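Local structure of mitomycin biosynthesis 6-O-methyltransferase (Streptomyces lavendulae, 3GWZ) at residues Ala124-Thr129 with Gly184-Thr189; Thr230-Pro235 with Glu263-Gly268; Leu348-Ser353 with Val364-Ala369. The protein methylates the 6-hydroxyl of demethylated mitomycins A and B with S-adenosyl-L-methionine, forming the quinone methoxy group of these anticancer agents. One frame throughout, in Å; residues are numbered along the deposited sequence.

Contact 1 (Ala124-Thr129 with Gly184-Thr189); sequences ASPVAT and GSVSLT. With SAH (S-adenosyl-L-homocysteine), chain G.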
# COMPACT_ATOMS: atom_id res chain seq x y z
N ALA A 124 1.49 2.57 11.50
CA ALA A 124 2.37 1.98 12.50
C ALA A 124 3.76 2.62 12.50
O ALA A 124 4.62 2.26 13.31
CB ALA A 124 2.48 0.47 12.29
N SER A 125 4.00 3.56 11.59
CA SER A 125 5.32 4.17 11.50
C SER A 125 5.37 5.55 12.16
O SER A 125 4.71 6.47 11.71
CB SER A 125 5.75 4.31 10.05
OG SER A 125 6.89 5.15 9.96
N PRO A 126 6.17 5.68 13.23
CA PRO A 126 6.27 6.99 13.88
C PRO A 126 6.79 8.05 12.90
O PRO A 126 6.22 9.13 12.80
CB PRO A 126 7.26 6.74 15.02
CG PRO A 126 7.11 5.27 15.32
CD PRO A 126 6.89 4.64 13.97
N VAL A 127 7.84 7.73 12.15
CA VAL A 127 8.46 8.76 11.31
C VAL A 127 7.55 9.19 10.17
O VAL A 127 7.45 10.38 9.88
CB VAL A 127 9.84 8.32 10.76
CG1 VAL A 127 10.42 9.42 9.88
CG2 VAL A 127 10.79 8.00 11.90
N ALA A 128 6.88 8.23 9.53
CA ALA A 128 5.97 8.55 8.43
C ALA A 128 4.77 9.37 8.88
O ALA A 128 4.36 10.31 8.19
CB ALA A 128 5.50 7.27 7.73
N THR A 129 4.19 9.02 10.02
CA THR A 129 3.03 9.77 10.49
C THR A 129 3.47 11.14 10.98
O THR A 129 2.76 12.13 10.78
CB THR A 129 2.26 9.04 11.61
OG1 THR A 129 3.18 8.60 12.62
CG2 THR A 129 1.52 7.85 11.02
N GLY A 184 -0.59 7.80 17.68
CA GLY A 184 -0.99 6.40 17.64
C GLY A 184 0.10 5.45 17.20
O GLY A 184 0.13 4.29 17.63
N SER A 185 0.97 5.91 16.31
CA SER A 185 2.05 5.06 15.80
C SER A 185 3.09 4.83 16.88
O SER A 185 3.54 3.70 17.11
CB SER A 185 2.70 5.71 14.57
OG SER A 185 3.28 6.97 14.90
N VAL A 186 3.47 5.91 17.56
CA VAL A 186 4.35 5.82 18.71
C VAL A 186 3.75 4.87 19.75
O VAL A 186 4.45 4.00 20.29
CB VAL A 186 4.59 7.22 19.32
CG1 VAL A 186 5.25 7.12 20.68
CG2 VAL A 186 5.44 8.06 18.37
N SER A 187 2.46 5.02 20.00
CA SER A 187 1.79 4.25 21.05
C SER A 187 1.77 2.76 20.74
O SER A 187 1.93 1.93 21.62
CB SER A 187 0.37 4.77 21.27
OG SER A 187 -0.19 4.17 22.43
N LEU A 188 1.57 2.41 19.47
CA LEU A 188 1.57 1.01 19.08
C LEU A 188 2.86 0.31 19.50
O LEU A 188 2.83 -0.83 19.97
CB LEU A 188 1.34 0.87 17.58
CG LEU A 188 -0.14 0.85 17.19
CD1 LEU A 188 -0.34 1.21 15.72
CD2 LEU A 188 -0.73 -0.53 17.50
N THR A 189 3.98 0.99 19.34
CA THR A 189 5.26 0.41 19.72
C THR A 189 5.38 0.28 21.24
O THR A 189 5.74 -0.78 21.77
CB THR A 189 6.43 1.26 19.19
OG1 THR A 189 6.31 1.38 17.76
CG2 THR A 189 7.76 0.61 19.53
N SAH G . -2.20 8.04 26.06
CA SAH G . -2.16 8.16 24.56
CB SAH G . -2.33 9.60 24.05
CG SAH G . -1.30 10.63 24.54
SD SAH G . -1.55 12.23 23.76
C SAH G . -0.86 7.60 24.06
O SAH G . -0.74 7.31 22.86
OXT SAH G . 0.10 7.41 24.82
C5' SAH G . -2.47 13.05 25.05
C4' SAH G . -3.98 12.74 25.02
O4' SAH G . -4.72 13.48 26.03
C3' SAH G . -4.71 13.03 23.71
O3' SAH G . -5.18 11.79 23.15
C2' SAH G . -5.91 13.91 24.07
O2' SAH G . -7.13 13.53 23.42
C1' SAH G . -6.07 13.64 25.55
N9 SAH G . -6.68 14.75 26.32
C8 SAH G . -6.30 16.05 26.30
N7 SAH G . -7.06 16.78 27.16
C5 SAH G . -7.93 15.92 27.75
C6 SAH G . -8.99 16.02 28.77
N6 SAH G . -9.26 17.23 29.32
N1 SAH G . -9.67 14.89 29.11
C2 SAH G . -9.38 13.71 28.56
N3 SAH G . -8.42 13.54 27.62
C4 SAH G . -7.67 14.59 27.20

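Contact 2 (Thr230-Pro235 with Glu263-Gly268); sequences TLLERP and ETIPDG. With SAH (S-adenosyl-L-homocysteine), chain G.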
# COMPACT_ATOMS: atom_id res chain seq x y z
N THR A 230 -11.27 0.32 31.11
CA THR A 230 -12.05 1.47 30.71
C THR A 230 -11.10 2.46 30.07
O THR A 230 -10.05 2.76 30.63
CB THR A 230 -12.72 2.15 31.93
OG1 THR A 230 -13.55 1.21 32.60
CG2 THR A 230 -13.55 3.34 31.48
N LEU A 231 -11.47 2.95 28.90
CA LEU A 231 -10.67 3.97 28.23
C LEU A 231 -11.37 5.32 28.32
O LEU A 231 -12.48 5.48 27.81
CB LEU A 231 -10.46 3.61 26.77
CG LEU A 231 -9.54 4.67 26.15
CD1 LEU A 231 -8.33 4.02 25.53
CD2 LEU A 231 -10.31 5.54 25.19
N LEU A 232 -10.72 6.28 28.96
CA LEU A 232 -11.24 7.63 29.12
C LEU A 232 -10.54 8.57 28.14
O LEU A 232 -9.32 8.66 28.15
CB LEU A 232 -11.00 8.10 30.56
CG LEU A 232 -11.16 9.58 30.92
CD1 LEU A 232 -12.57 10.06 30.64
CD2 LEU A 232 -10.82 9.78 32.39
N GLU A 233 -11.32 9.26 27.31
CA GLU A 233 -10.76 10.22 26.34
C GLU A 233 -11.78 11.31 26.01
O GLU A 233 -12.98 11.17 26.28
CB GLU A 233 -10.36 9.51 25.03
CG GLU A 233 -8.87 9.22 24.89
CD GLU A 233 -8.06 10.47 24.66
OE1 GLU A 233 -8.67 11.54 24.42
OE2 GLU A 233 -6.82 10.40 24.72
N ARG A 234 -11.28 12.40 25.42
CA ARG A 234 -12.15 13.41 24.82
C ARG A 234 -13.12 12.73 23.85
O ARG A 234 -12.75 11.81 23.11
CB ARG A 234 -11.32 14.45 24.06
CG ARG A 234 -10.21 15.08 24.88
CD ARG A 234 -9.62 16.28 24.14
NE ARG A 234 -8.80 15.89 22.99
CZ ARG A 234 -8.48 16.71 21.99
NH1 ARG A 234 -8.95 17.96 21.98
NH2 ARG A 234 -7.71 16.28 20.99
N PRO A 235 -14.38 13.18 23.85
CA PRO A 235 -15.45 12.50 23.11
C PRO A 235 -15.12 12.08 21.67
O PRO A 235 -15.38 10.92 21.32
CB PRO A 235 -16.59 13.52 23.14
CG PRO A 235 -16.40 14.23 24.44
CD PRO A 235 -14.89 14.30 24.66
N GLU A 263 -12.27 16.55 35.29
CA GLU A 263 -13.56 16.48 35.95
C GLU A 263 -13.88 15.08 36.43
O GLU A 263 -14.55 14.90 37.44
CB GLU A 263 -14.67 16.97 35.02
CG GLU A 263 -14.51 18.42 34.55
CD GLU A 263 -14.27 19.40 35.70
OE1 GLU A 263 -14.81 19.19 36.81
OE2 GLU A 263 -13.53 20.39 35.48
N THR A 264 -13.39 14.08 35.70
CA THR A 264 -13.80 12.70 35.93
C THR A 264 -12.66 11.69 35.87
O THR A 264 -11.87 11.69 34.92
CB THR A 264 -14.85 12.27 34.88
OG1 THR A 264 -15.94 13.20 34.89
CG2 THR A 264 -15.37 10.87 35.16
N ILE A 265 -12.58 10.84 36.88
CA ILE A 265 -11.75 9.64 36.83
C ILE A 265 -12.58 8.51 37.43
O ILE A 265 -13.01 8.61 38.58
CB ILE A 265 -10.47 9.77 37.68
CG1 ILE A 265 -9.60 10.93 37.19
CG2 ILE A 265 -9.68 8.48 37.66
CD1 ILE A 265 -8.92 10.66 35.86
N PRO A 266 -12.82 7.43 36.66
CA PRO A 266 -13.62 6.31 37.17
C PRO A 266 -13.08 5.80 38.50
O PRO A 266 -11.88 5.56 38.64
CB PRO A 266 -13.45 5.24 36.10
CG PRO A 266 -13.18 6.00 34.85
CD PRO A 266 -12.40 7.22 35.27
N ASP A 267 -13.98 5.62 39.46
CA ASP A 267 -13.59 5.27 40.81
C ASP A 267 -13.34 3.77 41.01
O ASP A 267 -14.02 2.92 40.42
CB ASP A 267 -14.65 5.78 41.79
CG ASP A 267 -14.35 5.41 43.22
OD1 ASP A 267 -13.37 5.95 43.79
OD2 ASP A 267 -15.09 4.57 43.78
N GLY A 268 -12.35 3.45 41.83
CA GLY A 268 -12.16 2.10 42.33
C GLY A 268 -11.59 1.03 41.42
O GLY A 268 -11.89 -0.15 41.61
N SAH G . -2.20 8.04 26.06
CA SAH G . -2.16 8.16 24.56
CB SAH G . -2.33 9.60 24.05
CG SAH G . -1.30 10.63 24.54
SD SAH G . -1.55 12.23 23.76
C SAH G . -0.86 7.60 24.06
O SAH G . -0.74 7.31 22.86
OXT SAH G . 0.10 7.41 24.82
C5' SAH G . -2.47 13.05 25.05
C4' SAH G . -3.98 12.74 25.02
O4' SAH G . -4.72 13.48 26.03
C3' SAH G . -4.71 13.03 23.71
O3' SAH G . -5.18 11.79 23.15
C2' SAH G . -5.91 13.91 24.07
O2' SAH G . -7.13 13.53 23.42
C1' SAH G . -6.07 13.64 25.55
N9 SAH G . -6.68 14.75 26.32
C8 SAH G . -6.30 16.05 26.30
N7 SAH G . -7.06 16.78 27.16
C5 SAH G . -7.93 15.92 27.75
C6 SAH G . -8.99 16.02 28.77
N6 SAH G . -9.26 17.23 29.32
N1 SAH G . -9.67 14.89 29.11
C2 SAH G . -9.38 13.71 28.56
N3 SAH G . -8.42 13.54 27.62
C4 SAH G . -7.67 14.59 27.20

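Contact 3 (Leu348-Ser353 with Val364-Ala369); sequences LRVERS and VEIRRA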
# COMPACT_ATOMS: atom_id res chain seq x y z
N LEU A 348 0.19 11.16 46.74
CA LEU A 348 0.69 9.94 46.11
C LEU A 348 2.18 9.80 46.34
O LEU A 348 2.86 10.77 46.68
CB LEU A 348 0.42 9.97 44.60
CG LEU A 348 -1.05 10.01 44.17
CD1 LEU A 348 -1.15 10.24 42.66
CD2 LEU A 348 -1.78 8.73 44.59
N ARG A 349 2.71 8.60 46.15
CA ARG A 349 4.14 8.42 46.27
C ARG A 349 4.66 7.33 45.35
O ARG A 349 3.95 6.38 45.02
CB ARG A 349 4.53 8.13 47.72
CG ARG A 349 4.11 6.77 48.23
CD ARG A 349 4.52 6.61 49.69
NE ARG A 349 5.96 6.69 49.87
CZ ARG A 349 6.56 7.19 50.94
NH1 ARG A 349 5.84 7.68 51.94
NH2 ARG A 349 7.88 7.22 51.02
N VAL A 350 5.92 7.48 44.94
CA VAL A 350 6.52 6.54 44.01
C VAL A 350 6.91 5.25 44.71
O VAL A 350 7.61 5.28 45.72
CB VAL A 350 7.76 7.15 43.34
CG1 VAL A 350 8.41 6.13 42.40
CG2 VAL A 350 7.40 8.42 42.59
N GLU A 351 6.46 4.13 44.16
CA GLU A 351 6.84 2.82 44.68
C GLU A 351 8.13 2.38 44.00
O GLU A 351 9.09 1.98 44.65
CB GLU A 351 5.73 1.81 44.43
CG GLU A 351 5.81 0.56 45.29
CD GLU A 351 5.33 0.81 46.71
OE1 GLU A 351 5.35 1.98 47.16
OE2 GLU A 351 4.92 -0.17 47.38
N ARG A 352 8.14 2.47 42.67
CA ARG A 352 9.35 2.16 41.91
C ARG A 352 9.20 2.65 40.49
O ARG A 352 8.10 3.02 40.06
CB ARG A 352 9.63 0.65 41.94
CG ARG A 352 8.53 -0.19 41.33
CD ARG A 352 8.69 -1.65 41.73
NE ARG A 352 7.49 -2.43 41.45
CZ ARG A 352 7.43 -3.42 40.57
NH1 ARG A 352 8.50 -3.77 39.88
NH2 ARG A 352 6.28 -4.07 40.38
N SER A 353 10.30 2.68 39.75
CA SER A 353 10.26 3.04 38.35
C SER A 353 10.96 1.96 37.54
O SER A 353 12.03 1.49 37.91
CB SER A 353 10.89 4.42 38.10
OG SER A 353 12.30 4.36 38.11
N VAL A 364 6.51 4.61 35.93
CA VAL A 364 6.61 4.96 37.34
C VAL A 364 5.40 4.41 38.08
O VAL A 364 4.28 4.87 37.88
CB VAL A 364 6.74 6.47 37.54
CG1 VAL A 364 6.96 6.80 39.01
CG2 VAL A 364 7.89 7.02 36.70
N GLU A 365 5.63 3.40 38.91
CA GLU A 365 4.54 2.78 39.67
C GLU A 365 4.31 3.54 40.97
O GLU A 365 5.25 3.77 41.74
CB GLU A 365 4.85 1.32 39.98
CG GLU A 365 3.76 0.65 40.82
CD GLU A 365 4.11 -0.77 41.23
OE1 GLU A 365 5.28 -1.02 41.57
OE2 GLU A 365 3.21 -1.63 41.22
N ILE A 366 3.06 3.92 41.20
CA ILE A 366 2.70 4.87 42.25
C ILE A 366 1.54 4.34 43.11
O ILE A 366 0.62 3.69 42.60
CB ILE A 366 2.33 6.23 41.61
CG1 ILE A 366 3.57 6.85 40.94
CG2 ILE A 366 1.72 7.18 42.63
CD1 ILE A 366 3.24 7.66 39.70
N ARG A 367 1.58 4.62 44.40
CA ARG A 367 0.49 4.23 45.29
C ARG A 367 0.07 5.42 46.14
O ARG A 367 0.76 6.44 46.16
CB ARG A 367 0.91 3.08 46.20
CG ARG A 367 2.08 3.41 47.12
CD ARG A 367 2.35 2.29 48.12
NE ARG A 367 3.47 2.61 48.99
CZ ARG A 367 3.35 3.23 50.16
NH1 ARG A 367 2.15 3.60 50.60
NH2 ARG A 367 4.43 3.49 50.89
N ARG A 368 -1.06 5.29 46.83
CA ARG A 368 -1.50 6.36 47.72
C ARG A 368 -0.58 6.43 48.94
O ARG A 368 -0.10 5.42 49.43
CB ARG A 368 -2.95 6.15 48.16
CG ARG A 368 -3.97 6.48 47.09
CD ARG A 368 -5.36 6.07 47.54
NE ARG A 368 -5.73 6.74 48.78
CZ ARG A 368 -6.65 6.29 49.62
NH1 ARG A 368 -7.29 5.15 49.36
NH2 ARG A 368 -6.92 6.97 50.73
N ALA A 369 -0.33 7.66 49.40
CA ALA A 369 0.55 7.89 50.53
C ALA A 369 -0.12 7.44 51.83
O ALA A 369 -1.35 7.55 51.96
CB ALA A 369 0.92 9.36 50.61

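Contact 1 (Ala124-Thr129 with Gly184-Thr189)
Ser185 projects from helix 173-197 into the first turn of helix 126-135, and the close packing of the contact gathers round it. Its OG lies 2.8 Å from OG1 of Thr129 and 3.2 Å from CA of Pro126. CB of Ser185 rests 3.9 Å from C of Ala124. With chi1 at 61°, OG of Ser185 stands between the backbone N and the carbonyl carbon of its own residue; in that position it hydrogen-bonds to O of Ala182, one turn back on the same helix. The hydroxyl of Thr129 is turned in the same sense (chi1 49°), back into its own helical turn. The small side chain of Ser185 lies against the backbone of Ala124-Pro126, CA of Ala124 and CA of Ser185 being 4.5 Å apart. Ser125 is the N-cap of helix 126-135: its OG accepts from N of Ala128 at 3.1 Å, with a nearly straight N-H...O angle of 164°. This helix start is joined here to a helix of the class I methyltransferase domain, and its Val127 packs on Val42 of the second subunit of the homodimer. Toward solvent the packing slackens. CB of Pro126 rests 4.0 Å from CG2 of Val186, and the exposed Leu188 brings CD1 no nearer than 4.3 Å to CA of Ala124. Ser187 faces the cofactor pocket instead, where OG lies 3.2 Å from the carboxylate O of S-adenosyl-L-homocysteine and hydrogen-bonds with Ser215 and Lys275.

Contact 2 (Thr230-Pro235 with Glu263-Gly268)
The end of strand 228-233 runs past the irregular loop 263-268 at side-chain distance, the nearest CA atoms, those of Leu232 and Ile265, being 8.0 Å apart. Leu232 bridges the gap with one branch: CG is anti to the backbone N (chi1 166°), and CD2 reaches CD1 of Ile265 at 4.1 Å and CD of Pro266 at 4.2 Å. The same methyl lies 3.3 Å from O of Thr264, a buried carbonyl with no polar partner in the model. Leu232 and Ile265 cross at about a right angle; the CA-CB bond of Ile265 points away, but its CD1 end swings back. Two residues earlier on the strand, CG2 of Thr230 lies near CG of Pro266. Strand 228-233 belongs to the Rossmann-like sheet of the methyltransferase domain, and its C-terminal end carries the acidic residue that holds the cofactor ribose. Glu233 grips both hydroxyls of S-adenosyl-L-homocysteine, OE1 taking O2' and OE2 taking O3', each at 2.7 Å. OE1 also accepts from N of Arg234, on its anti side, and OE2 from N of Gly212, which would hold the carboxylate's rotation. Arg234 gives NE to O2' at 2.9 Å, the oxygen lying at the guanidinium edge, while its CG packs 3.5 Å from C4 of the adenine; its NH1 and NH2 are tied to Trp166 and Thr169.

Contact 3 (Leu348-Ser353 with Val364-Ala369)
Leu348-Ser353 and Val364-Ala369 pair as the antiparallel arms of a C-terminal beta hairpin. Backbone bonds set the register: Arg349 and Arg367 form a hydrogen-bonded pair, N of Arg349 giving to O of Arg367 at 2.9 Å and N of Arg367 to O of Arg349 at 3.0 Å. A classic beta bulge follows, Glu351 and Arg352 both facing Glu365, whose O accepts from N of Glu351 at 2.7 Å and, weakly, from N of Arg352. Apolar contacts occupy the face of Val350, Val364 and Ile366: CG1 of Val350 meets CG1 of Val364 at 3.7 Å, and CG2 of Ile366 lies 3.7 Å from CB of Leu348. Helix 336-344 covers this side, its Leu343 touching Leu348, Val350 and Ile366. The salt bridges lie on the side of Arg349, Arg352, Glu365 and Arg367. NE of Arg367 reaches OE1 of Glu351 at 2.7 Å, on the syn side of the carboxylate and near the guanidinium plane, although the groups stand 79° apart. NE of Arg352 meets OE1 of Glu365 at 2.6 Å nearly in line with the C-O bond, but the oxygen is tilted 32° from the guanidinium plane; OE2 of Glu365 bonds to OH of Tyr198. Like charges lie close: CD of Arg349 sits over one face of the Arg367 guanidinium, 3.3 Å from its NH2, with the guanidinium planes within 6° of parallel. The carboxylate of Glu351 probably eases the repulsion between these arginines, and the bulge probably helps to bring both salt bridges to one side.

Overall arrangement
The three contacts follow one another along the chain, each closing before the next opens. Contact 1 joins helices 126-135 and 173-197, its centre about 8 Å from the centre of the folded chain; contacts 2 and 3 lie further out, toward different ends of the mixed seven-stranded sheet of the methyltransferase domain. Strand 228-233 of contact 2 is second from one edge, and the hairpin of contact 3 forms the other edge. Centres of contacts 1 and 2 are about 24 Å apart, yet they meet S-adenosyl-L-homocysteine at its two ends, carboxylate and ribose-adenine, while contact 3, its centre about 20 Å from that of contact 2, does not touch the cofactor and closes the far edge of the sheet.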